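Prophenoloxidase b (Marsupenaeus japonicus, PDB 3WKY) is the proenzyme of a type 3 copper phenoloxidase, which probably oxidises phenols once activated, and carries a dicopper-dioxygen cluster in its core. Local coordinates at residues A[196-208]-A[218-230]. Residues are numbered along the deposited sequence; the frame is centred on the assembly and turned at random.
Sequences NSFHWHWHLSNPY and RGELFYYMHHNLV. With CUO (Cu2-o2 cluster), chain J.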
ATOM      1  N   ASN A 196      39.206   3.437   6.219  1.00 14.32           N
ATOM      2  CA  ASN A 196      38.933   3.293   4.799  1.00 15.48           C
ATOM      3  C   ASN A 196      40.147   2.775   4.021  1.00 16.51           C
ATOM      4  O   ASN A 196      39.997   1.961   3.116  1.00 15.80           O
ATOM      5  CB  ASN A 196      38.404   4.606   4.207  1.00 17.60           C
ATOM      6  CG  ASN A 196      36.951   4.842   4.551  1.00 19.79           C
ATOM      7  OD1 ASN A 196      36.054   4.436   3.800  1.00 18.20           O
ATOM      8  ND2 ASN A 196      36.700   5.486   5.692  1.00 17.39           N
ATOM      9  N   SER A 197      41.342   3.228   4.394  1.00 17.97           N
ATOM     10  CA  SER A 197      42.571   2.714   3.776  1.00 20.19           C
ATOM     11  C   SER A 197      42.819   1.248   4.111  1.00 16.08           C
ATOM     12  O   SER A 197      43.265   0.483   3.259  1.00 18.22           O
ATOM     13  CB  SER A 197      43.779   3.557   4.199  1.00 21.54           C
ATOM     14  OG  SER A 197      43.641   4.876   3.701  1.00 24.61           O
ATOM     15  N   PHE A 198      42.542   0.866   5.354  1.00 18.18           N
ATOM     16  CA  PHE A 198      42.643  -0.535   5.761  1.00 16.96           C
ATOM     17  C   PHE A 198      41.735  -1.402   4.886  1.00 16.68           C
ATOM     18  O   PHE A 198      42.110  -2.487   4.444  1.00 15.23           O
ATOM     19  CB  PHE A 198      42.283  -0.687   7.239  1.00 17.55           C
ATOM     20  CG  PHE A 198      41.928  -2.094   7.636  1.00 20.37           C
ATOM     21  CD1 PHE A 198      42.906  -3.082   7.697  1.00 20.68           C
ATOM     22  CD2 PHE A 198      40.614  -2.427   7.954  1.00 22.31           C
ATOM     23  CE1 PHE A 198      42.583  -4.380   8.062  1.00 21.87           C
ATOM     24  CE2 PHE A 198      40.279  -3.727   8.330  1.00 20.78           C
ATOM     25  CZ  PHE A 198      41.261  -4.703   8.384  1.00 22.31           C
ATOM     26  N   HIS A 199      40.527  -0.916   4.626  1.00 16.60           N
ATOM     27  CA  HIS A 199      39.613  -1.659   3.786  1.00 17.96           C
ATOM     28  C   HIS A 199      40.174  -1.870   2.363  1.00 16.53           C
ATOM     29  O   HIS A 199      40.080  -2.959   1.795  1.00 16.64           O
ATOM     30  CB  HIS A 199      38.271  -0.929   3.746  1.00 15.22           C
ATOM     31  CG  HIS A 199      37.159  -1.771   3.252  1.00 16.55           C
ATOM     32  ND1 HIS A 199      36.498  -1.517   2.071  1.00 20.55           N
ATOM     33  CD2 HIS A 199      36.586  -2.882   3.773  1.00 20.49           C
ATOM     34  CE1 HIS A 199      35.569  -2.431   1.884  1.00 18.02           C
ATOM     35  NE2 HIS A 199      35.592  -3.255   2.913  1.00 20.36           N
ATOM     36  N   TRP A 200      40.751  -0.822   1.789  1.00 17.03           N
ATOM     37  CA  TRP A 200      41.460  -0.928   0.509  1.00 16.92           C
ATOM     38  C   TRP A 200      42.578  -1.982   0.592  1.00 15.90           C
ATOM     39  O   TRP A 200      42.662  -2.892  -0.244  1.00 17.98           O
ATOM     40  CB  TRP A 200      42.004   0.458   0.158  1.00 17.83           C
ATOM     41  CG  TRP A 200      43.094   0.600  -0.898  1.00 20.06           C
ATOM     42  CD1 TRP A 200      44.453   0.482  -0.705  1.00 20.01           C
ATOM     43  CD2 TRP A 200      42.923   1.022  -2.265  1.00 18.42           C
ATOM     44  NE1 TRP A 200      45.125   0.760  -1.880  1.00 21.07           N
ATOM     45  CE2 TRP A 200      44.211   1.102  -2.847  1.00 19.94           C
ATOM     46  CE3 TRP A 200      41.806   1.334  -3.055  1.00 18.61           C
ATOM     47  CZ2 TRP A 200      44.410   1.459  -4.185  1.00 18.32           C
ATOM     48  CZ3 TRP A 200      42.006   1.693  -4.398  1.00 19.77           C
ATOM     49  CH2 TRP A 200      43.300   1.752  -4.944  1.00 21.74           C
ATOM     50  N   HIS A 201      43.425  -1.862   1.607  1.00 18.09           N
ATOM     51  CA  HIS A 201      44.509  -2.827   1.782  1.00 16.42           C
ATOM     52  C   HIS A 201      44.018  -4.253   1.921  1.00 19.31           C
ATOM     53  O   HIS A 201      44.588  -5.181   1.323  1.00 17.73           O
ATOM     54  CB  HIS A 201      45.398  -2.438   2.962  1.00 16.33           C
ATOM     55  CG  HIS A 201      46.400  -1.386   2.611  1.00 19.44           C
ATOM     56  ND1 HIS A 201      47.604  -1.687   2.003  1.00 23.04           N
ATOM     57  CD2 HIS A 201      46.379  -0.041   2.763  1.00 22.79           C
ATOM     58  CE1 HIS A 201      48.281  -0.570   1.800  1.00 21.29           C
ATOM     59  NE2 HIS A 201      47.562   0.443   2.248  1.00 24.41           N
ATOM     60  N   TRP A 202      42.960  -4.441   2.705  1.00 18.08           N
ATOM     61  CA  TRP A 202      42.463  -5.795   2.903  1.00 21.11           C
ATOM     62  C   TRP A 202      42.078  -6.421   1.573  1.00 20.47           C
ATOM     63  O   TRP A 202      42.418  -7.573   1.278  1.00 17.83           O
ATOM     64  CB  TRP A 202      41.291  -5.857   3.905  1.00 16.77           C
ATOM     65  CG  TRP A 202      41.018  -7.293   4.262  1.00 16.68           C
ATOM     66  CD1 TRP A 202      41.551  -7.998   5.318  1.00 17.46           C
ATOM     67  CD2 TRP A 202      40.240  -8.225   3.507  1.00 16.31           C
ATOM     68  NE1 TRP A 202      41.118  -9.308   5.273  1.00 16.65           N
ATOM     69  CE2 TRP A 202      40.313  -9.468   4.167  1.00 15.89           C
ATOM     70  CE3 TRP A 202      39.476  -8.127   2.332  1.00 17.64           C
ATOM     71  CZ2 TRP A 202      39.652 -10.610   3.692  1.00 15.58           C
ATOM     72  CZ3 TRP A 202      38.820  -9.258   1.863  1.00 18.86           C
ATOM     73  CH2 TRP A 202      38.909 -10.480   2.543  1.00 17.32           C
ATOM     74  N   HIS A 203      41.351  -5.669   0.754  1.00 15.38           N
ATOM     75  CA  HIS A 203      40.864  -6.237  -0.484  1.00 16.01           C
ATOM     76  C   HIS A 203      41.930  -6.369  -1.554  1.00 18.25           C
ATOM     77  O   HIS A 203      41.759  -7.130  -2.499  1.00 18.66           O
ATOM     78  CB  HIS A 203      39.671  -5.451  -1.005  1.00 18.09           C
ATOM     79  CG  HIS A 203      38.409  -5.792  -0.290  1.00 14.78           C
ATOM     80  ND1 HIS A 203      37.699  -6.941  -0.554  1.00 18.89           N
ATOM     81  CD2 HIS A 203      37.748  -5.152   0.702  1.00 17.41           C
ATOM     82  CE1 HIS A 203      36.642  -6.989   0.236  1.00 18.33           C
ATOM     83  NE2 HIS A 203      36.655  -5.920   1.007  1.00 17.25           N
ATOM     84  N   LEU A 204      43.017  -5.628  -1.409  1.00 18.14           N
ATOM     85  CA  LEU A 204      44.097  -5.747  -2.381  1.00 18.20           C
ATOM     86  C   LEU A 204      45.122  -6.784  -1.930  1.00 18.57           C
ATOM     87  O   LEU A 204      45.874  -7.321  -2.749  1.00 22.60           O
ATOM     88  CB  LEU A 204      44.712  -4.380  -2.685  1.00 18.38           C
ATOM     89  CG  LEU A 204      43.769  -3.519  -3.545  1.00 19.78           C
ATOM     90  CD1 LEU A 204      44.287  -2.101  -3.699  1.00 22.00           C
ATOM     91  CD2 LEU A 204      43.549  -4.153  -4.916  1.00 22.26           C
ATOM     92  N   SER A 205      45.129  -7.082  -0.629  1.00 18.09           N
ATOM     93  CA  SER A 205      45.917  -8.196  -0.104  1.00 18.22           C
ATOM     94  C   SER A 205      45.185  -9.514  -0.329  1.00 21.36           C
ATOM     95  O   SER A 205      45.804 -10.547  -0.593  1.00 19.00           O
ATOM     96  CB  SER A 205      46.162  -8.001   1.389  1.00 19.03           C
ATOM     97  OG  SER A 205      47.000  -9.023   1.905  1.00 25.26           O
ATOM     98  N   ASN A 206      43.856  -9.473  -0.231  1.00 17.18           N
ATOM     99  CA  ASN A 206      43.040 -10.679  -0.366  1.00 17.05           C
ATOM    100  C   ASN A 206      41.936 -10.550  -1.406  1.00 18.79           C
ATOM    101  O   ASN A 206      40.764 -10.755  -1.083  1.00 18.21           O
ATOM    102  CB  ASN A 206      42.409 -11.015   0.979  1.00 17.25           C
ATOM    103  CG  ASN A 206      43.441 -11.339   2.015  1.00 23.05           C
ATOM    104  OD1 ASN A 206      44.082 -12.382   1.938  1.00 20.76           O
ATOM    105  ND2 ASN A 206      43.640 -10.435   2.972  1.00 19.76           N
ATOM    106  N   PRO A 207      42.300 -10.235  -2.660  1.00 20.06           N
ATOM    107  CA  PRO A 207      41.236  -9.994  -3.643  1.00 15.80           C
ATOM    108  C   PRO A 207      40.493 -11.268  -3.986  1.00 18.37           C
ATOM    109  O   PRO A 207      41.079 -12.349  -4.070  1.00 19.22           O
ATOM    110  CB  PRO A 207      42.000  -9.468  -4.864  1.00 22.11           C
ATOM    111  CG  PRO A 207      43.384 -10.075  -4.735  1.00 21.48           C
ATOM    112  CD  PRO A 207      43.651 -10.129  -3.256  1.00 18.47           C
ATOM    113  N   TYR A 208      39.187 -11.138  -4.189  1.00 18.90           N
ATOM    114  CA  TYR A 208      38.365 -12.290  -4.483  1.00 16.69           C
ATOM    115  C   TYR A 208      38.718 -12.903  -5.833  1.00 16.76           C
ATOM    116  O   TYR A 208      38.332 -14.048  -6.126  1.00 18.01           O
ATOM    117  CB  TYR A 208      36.887 -11.899  -4.417  1.00 14.14           C
ATOM    118  CG  TYR A 208      36.491 -10.813  -5.395  1.00 15.57           C
ATOM    119  CD1 TYR A 208      36.137 -11.130  -6.694  1.00 19.65           C
ATOM    120  CD2 TYR A 208      36.445  -9.474  -5.006  1.00 16.84           C
ATOM    121  CE1 TYR A 208      35.758 -10.149  -7.594  1.00 18.72           C
ATOM    122  CE2 TYR A 208      36.064  -8.479  -5.905  1.00 17.60           C
ATOM    123  CZ  TYR A 208      35.728  -8.830  -7.193  1.00 16.71           C
ATOM    124  OH  TYR A 208      35.342  -7.864  -8.108  1.00 20.35           O
ATOM    125  N   ARG A 218      40.936 -17.886   2.479  1.00 16.57           N
ATOM    126  CA  ARG A 218      40.637 -16.489   2.147  1.00 18.84           C
ATOM    127  C   ARG A 218      39.152 -16.166   2.351  1.00 17.56           C
ATOM    128  O   ARG A 218      38.799 -15.051   2.741  1.00 16.68           O
ATOM    129  CB  ARG A 218      41.014 -16.178   0.692  1.00 20.81           C
ATOM    130  CG  ARG A 218      41.185 -14.668   0.398  1.00 18.94           C
ATOM    131  CD  ARG A 218      41.076 -14.374  -1.099  1.00 17.96           C
ATOM    132  NE  ARG A 218      39.759 -14.811  -1.561  1.00 20.01           N
ATOM    133  CZ  ARG A 218      38.641 -14.114  -1.379  1.00 17.72           C
ATOM    134  NH1 ARG A 218      38.684 -12.912  -0.818  1.00 17.07           N
ATOM    135  NH2 ARG A 218      37.484 -14.613  -1.780  1.00 21.37           N
ATOM    136  N   GLY A 219      38.295 -17.133   2.050  1.00 17.32           N
ATOM    137  CA  GLY A 219      36.862 -16.976   2.265  1.00 18.04           C
ATOM    138  C   GLY A 219      36.540 -16.847   3.737  1.00 18.54           C
ATOM    139  O   GLY A 219      35.681 -16.057   4.140  1.00 17.56           O
ATOM    140  N   GLU A 220      37.238 -17.624   4.564  1.00 14.50           N
ATOM    141  CA  GLU A 220      37.056 -17.509   5.992  1.00 14.48           C
ATOM    142  C   GLU A 220      37.580 -16.167   6.508  1.00 16.75           C
ATOM    143  O   GLU A 220      36.990 -15.558   7.414  1.00 15.63           O
ATOM    144  CB  GLU A 220      37.743 -18.683   6.714  1.00 13.41           C
ATOM    145  CG  GLU A 220      37.635 -18.594   8.215  1.00 15.72           C
ATOM    146  CD  GLU A 220      38.282 -19.781   8.885  1.00 18.14           C
ATOM    147  OE1 GLU A 220      38.906 -20.585   8.149  1.00 21.21           O
ATOM    148  OE2 GLU A 220      38.147 -19.922  10.126  1.00 18.14           O
ATOM    149  N   LEU A 221      38.686 -15.695   5.935  1.00 14.30           N
ATOM    150  CA  LEU A 221      39.240 -14.409   6.341  1.00 14.60           C
ATOM    151  C   LEU A 221      38.306 -13.270   5.941  1.00 15.58           C
ATOM    152  O   LEU A 221      38.203 -12.276   6.658  1.00 16.87           O
ATOM    153  CB  LEU A 221      40.622 -14.193   5.718  1.00 16.84           C
ATOM    154  CG  LEU A 221      41.498 -13.102   6.341  1.00 21.34           C
ATOM    155  CD1 LEU A 221      42.013 -13.503   7.734  1.00 21.93           C
ATOM    156  CD2 LEU A 221      42.673 -12.774   5.417  1.00 23.81           C
ATOM    157  N   PHE A 222      37.655 -13.413   4.783  1.00 13.90           N
ATOM    158  CA  PHE A 222      36.621 -12.453   4.374  1.00 15.43           C
ATOM    159  C   PHE A 222      35.561 -12.348   5.475  1.00 15.05           C
ATOM    160  O   PHE A 222      35.269 -11.252   5.968  1.00 15.96           O
ATOM    161  CB  PHE A 222      36.002 -12.866   3.048  1.00 16.22           C
ATOM    162  CG  PHE A 222      34.808 -12.039   2.660  1.00 15.12           C
ATOM    163  CD1 PHE A 222      34.970 -10.731   2.251  1.00 16.90           C
ATOM    164  CD2 PHE A 222      33.527 -12.572   2.730  1.00 20.28           C
ATOM    165  CE1 PHE A 222      33.868  -9.949   1.903  1.00 19.05           C
ATOM    166  CE2 PHE A 222      32.410 -11.797   2.368  1.00 18.90           C
ATOM    167  CZ  PHE A 222      32.587 -10.495   1.962  1.00 16.91           C
ATOM    168  N   TYR A 223      35.013 -13.488   5.882  1.00 16.06           N
ATOM    169  CA  TYR A 223      34.102 -13.525   7.022  1.00 13.84           C
ATOM    170  C   TYR A 223      34.695 -12.856   8.256  1.00 17.26           C
ATOM    171  O   TYR A 223      34.056 -12.001   8.867  1.00 14.85           O
ATOM    172  CB  TYR A 223      33.729 -14.972   7.368  1.00 14.84           C
ATOM    173  CG  TYR A 223      33.445 -15.176   8.832  1.00 15.30           C
ATOM    174  CD1 TYR A 223      32.299 -14.642   9.422  1.00 16.16           C
ATOM    175  CD2 TYR A 223      34.317 -15.916   9.637  1.00 13.61           C
ATOM    176  CE1 TYR A 223      32.033 -14.831  10.788  1.00 18.19           C
ATOM    177  CE2 TYR A 223      34.057 -16.105  10.987  1.00 16.51           C
ATOM    178  CZ  TYR A 223      32.915 -15.567  11.555  1.00 17.81           C
ATOM    179  OH  TYR A 223      32.655 -15.763  12.897  1.00 19.38           O
ATOM    180  N   TYR A 224      35.913 -13.251   8.628  1.00 15.49           N
ATOM    181  CA  TYR A 224      36.460 -12.885   9.925  1.00 15.77           C
ATOM    182  C   TYR A 224      36.767 -11.403  10.036  1.00 15.53           C
ATOM    183  O   TYR A 224      36.447 -10.780  11.042  1.00 15.65           O
ATOM    184  CB  TYR A 224      37.723 -13.700  10.212  1.00 16.00           C
ATOM    185  CG  TYR A 224      38.216 -13.558  11.634  1.00 15.05           C
ATOM    186  CD1 TYR A 224      37.402 -13.906  12.709  1.00 17.07           C
ATOM    187  CD2 TYR A 224      39.503 -13.095  11.902  1.00 17.92           C
ATOM    188  CE1 TYR A 224      37.862 -13.803  14.033  1.00 18.21           C
ATOM    189  CE2 TYR A 224      39.969 -12.982  13.225  1.00 16.60           C
ATOM    190  CZ  TYR A 224      39.145 -13.338  14.274  1.00 19.67           C
ATOM    191  OH  TYR A 224      39.605 -13.228  15.577  1.00 19.52           O
ATOM    192  N   MET A 225      37.392 -10.828   9.012  1.00 14.84           N
ATOM    193  CA  MET A 225      37.719  -9.420   9.092  1.00 16.47           C
ATOM    194  C   MET A 225      36.420  -8.616   9.154  1.00 13.63           C
ATOM    195  O   MET A 225      36.286  -7.696   9.963  1.00 15.25           O
ATOM    196  CB  MET A 225      38.595  -8.973   7.912  1.00 13.62           C
ATOM    197  CG  MET A 225      38.965  -7.475   7.964  1.00 16.55           C
ATOM    198  SD  MET A 225      37.623  -6.356   7.413  1.00 18.50           S
ATOM    199  CE  MET A 225      38.104  -6.060   5.722  1.00 18.32           C
ATOM    200  N   HIS A 226      35.467  -8.943   8.285  1.00 15.99           N
ATOM    201  CA  HIS A 226      34.224  -8.180   8.267  1.00 16.29           C
ATOM    202  C   HIS A 226      33.379  -8.362   9.511  1.00 16.81           C
ATOM    203  O   HIS A 226      32.688  -7.432   9.937  1.00 15.41           O
ATOM    204  CB  HIS A 226      33.435  -8.435   6.978  1.00 13.74           C
ATOM    205  CG  HIS A 226      34.130  -7.908   5.776  1.00 15.16           C
ATOM    206  ND1 HIS A 226      35.077  -8.634   5.085  1.00 15.78           N
ATOM    207  CD2 HIS A 226      34.063  -6.696   5.176  1.00 19.42           C
ATOM    208  CE1 HIS A 226      35.546  -7.901   4.090  1.00 19.53           C
ATOM    209  NE2 HIS A 226      34.955  -6.722   4.136  1.00 19.39           N
ATOM    210  N   HIS A 227      33.446  -9.550  10.105  1.00 15.55           N
ATOM    211  CA  HIS A 227      32.774  -9.792  11.371  1.00 14.19           C
ATOM    212  C   HIS A 227      33.314  -8.845  12.427  1.00 17.26           C
ATOM    213  O   HIS A 227      32.569  -8.249  13.197  1.00 13.68           O
ATOM    214  CB  HIS A 227      32.987 -11.224  11.859  1.00 15.39           C
ATOM    215  CG  HIS A 227      32.557 -11.412  13.276  1.00 17.37           C
ATOM    216  ND1 HIS A 227      31.228 -11.407  13.647  1.00 19.80           N
ATOM    217  CD2 HIS A 227      33.271 -11.523  14.421  1.00 20.37           C
ATOM    218  CE1 HIS A 227      31.143 -11.541  14.960  1.00 22.86           C
ATOM    219  NE2 HIS A 227      32.365 -11.614  15.454  1.00 20.32           N
ATOM    220  N   ASN A 228      34.633  -8.716  12.467  1.00 15.97           N
ATOM    221  CA  ASN A 228      35.274  -7.840  13.431  1.00 17.18           C
ATOM    222  C   ASN A 228      34.988  -6.370  13.152  1.00 16.20           C
ATOM    223  O   ASN A 228      34.791  -5.578  14.075  1.00 16.29           O
ATOM    224  CB  ASN A 228      36.782  -8.128  13.451  1.00 16.03           C
ATOM    225  CG  ASN A 228      37.122  -9.268  14.365  1.00 14.96           C
ATOM    226  OD1 ASN A 228      37.357  -9.051  15.549  1.00 16.14           O
ATOM    227  ND2 ASN A 228      37.124 -10.502  13.832  1.00 14.41           N
ATOM    228  N   LEU A 229      34.939  -6.016  11.869  1.00 15.49           N
ATOM    229  CA  LEU A 229      34.588  -4.666  11.453  1.00 15.96           C
ATOM    230  C   LEU A 229      33.158  -4.287  11.894  1.00 17.28           C
ATOM    231  O   LEU A 229      32.935  -3.210  12.457  1.00 14.16           O
ATOM    232  CB  LEU A 229      34.757  -4.561   9.928  1.00 14.32           C
ATOM    233  CG  LEU A 229      34.406  -3.274   9.186  1.00 13.39           C
ATOM    234  CD1 LEU A 229      35.064  -2.060   9.835  1.00 14.41           C
ATOM    235  CD2 LEU A 229      34.872  -3.437   7.750  1.00 15.42           C
ATOM    236  N   VAL A 230      32.198  -5.171  11.638  1.00 14.12           N
ATOM    237  CA  VAL A 230      30.818  -4.972  12.098  1.00 14.88           C
ATOM    238  C   VAL A 230      30.696  -4.939  13.629  1.00 18.78           C
ATOM    239  O   VAL A 230      30.008  -4.079  14.192  1.00 13.25           O
ATOM    240  CB  VAL A 230      29.889  -6.065  11.523  1.00 15.76           C
ATOM    241  CG1 VAL A 230      28.482  -5.959  12.149  1.00 16.43           C
ATOM    242  CG2 VAL A 230      29.811  -5.931   9.987  1.00 15.16           C
TER
HETATM  243 CU1  CUO J 708      35.011  -5.318   2.466  1.00 26.47          CU
HETATM  244 CU2  CUO J 708      31.632  -5.550   1.243  1.00 20.77          CU
HETATM  245  O1  CUO J 708      33.583  -5.903   1.198  1.00 34.54           O
HETATM  246  O2  CUO J 708      33.388  -4.259   1.318  1.00 28.87           O
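Trp-202 reaches across from helix 196-205 and sits as a knob among Leu-221, Phe-222, Met-225 and His-226 of the antiparallel helix 218-230. The Met-225 side chain slides past it in the opposite direction. Met-225 CB lies 3.7 Å from Trp-202 NE1, whose hydrogen goes to the carbonyl oxygen of Phe-618. Met-225 CG, anti to the backbone N (chi1 -180°), meets Trp-202 CD1 and, at 3.6 Å, Phe-198 CZ. Met-225 SD makes Met-aromatic contacts with both rings, oblique to Phe-198 and at a distance above the face of the Trp-202 five-membered ring. Bends at chi2 and chi3 then bring Met-225 CE over that same ring in a CH-pi contact, 3.5 Å from Trp-202 CG. Met-225 CE also rests over the rim of one face of the neighbouring His-226 ring, whose edge points at the six-membered ring of Trp-202. This packing backs one half of the type 3 copper site: His-199 and His-203, one turn apart, and His-226 from the partner helix bind one copper, CU1, through NE2, at 2.2 to 2.3 Å. His-199 ND1 is hydrogen-bonded to Val-384 O. His-226 ND1 donates to Phe-222 O at 2.8 Å; the acceptor lies near the ring plane, so the bond helps set the ring's rotation with NE2 directed at the copper. Where helix 196-205 gives way to loop, Arg-218 donates from NH1 to Asn-206 O (3.0 Å) in a bent bond (N-H...O 135°), from above the carbonyl plane, with Tyr-208 CA over the centre of its guanidinium face. Salt bridges to Glu-340 and Glu-343 hold the same group, and an alanine here would probably leave both carboxylates without this positive mate and Asn-206 O without its donor across the helix pair.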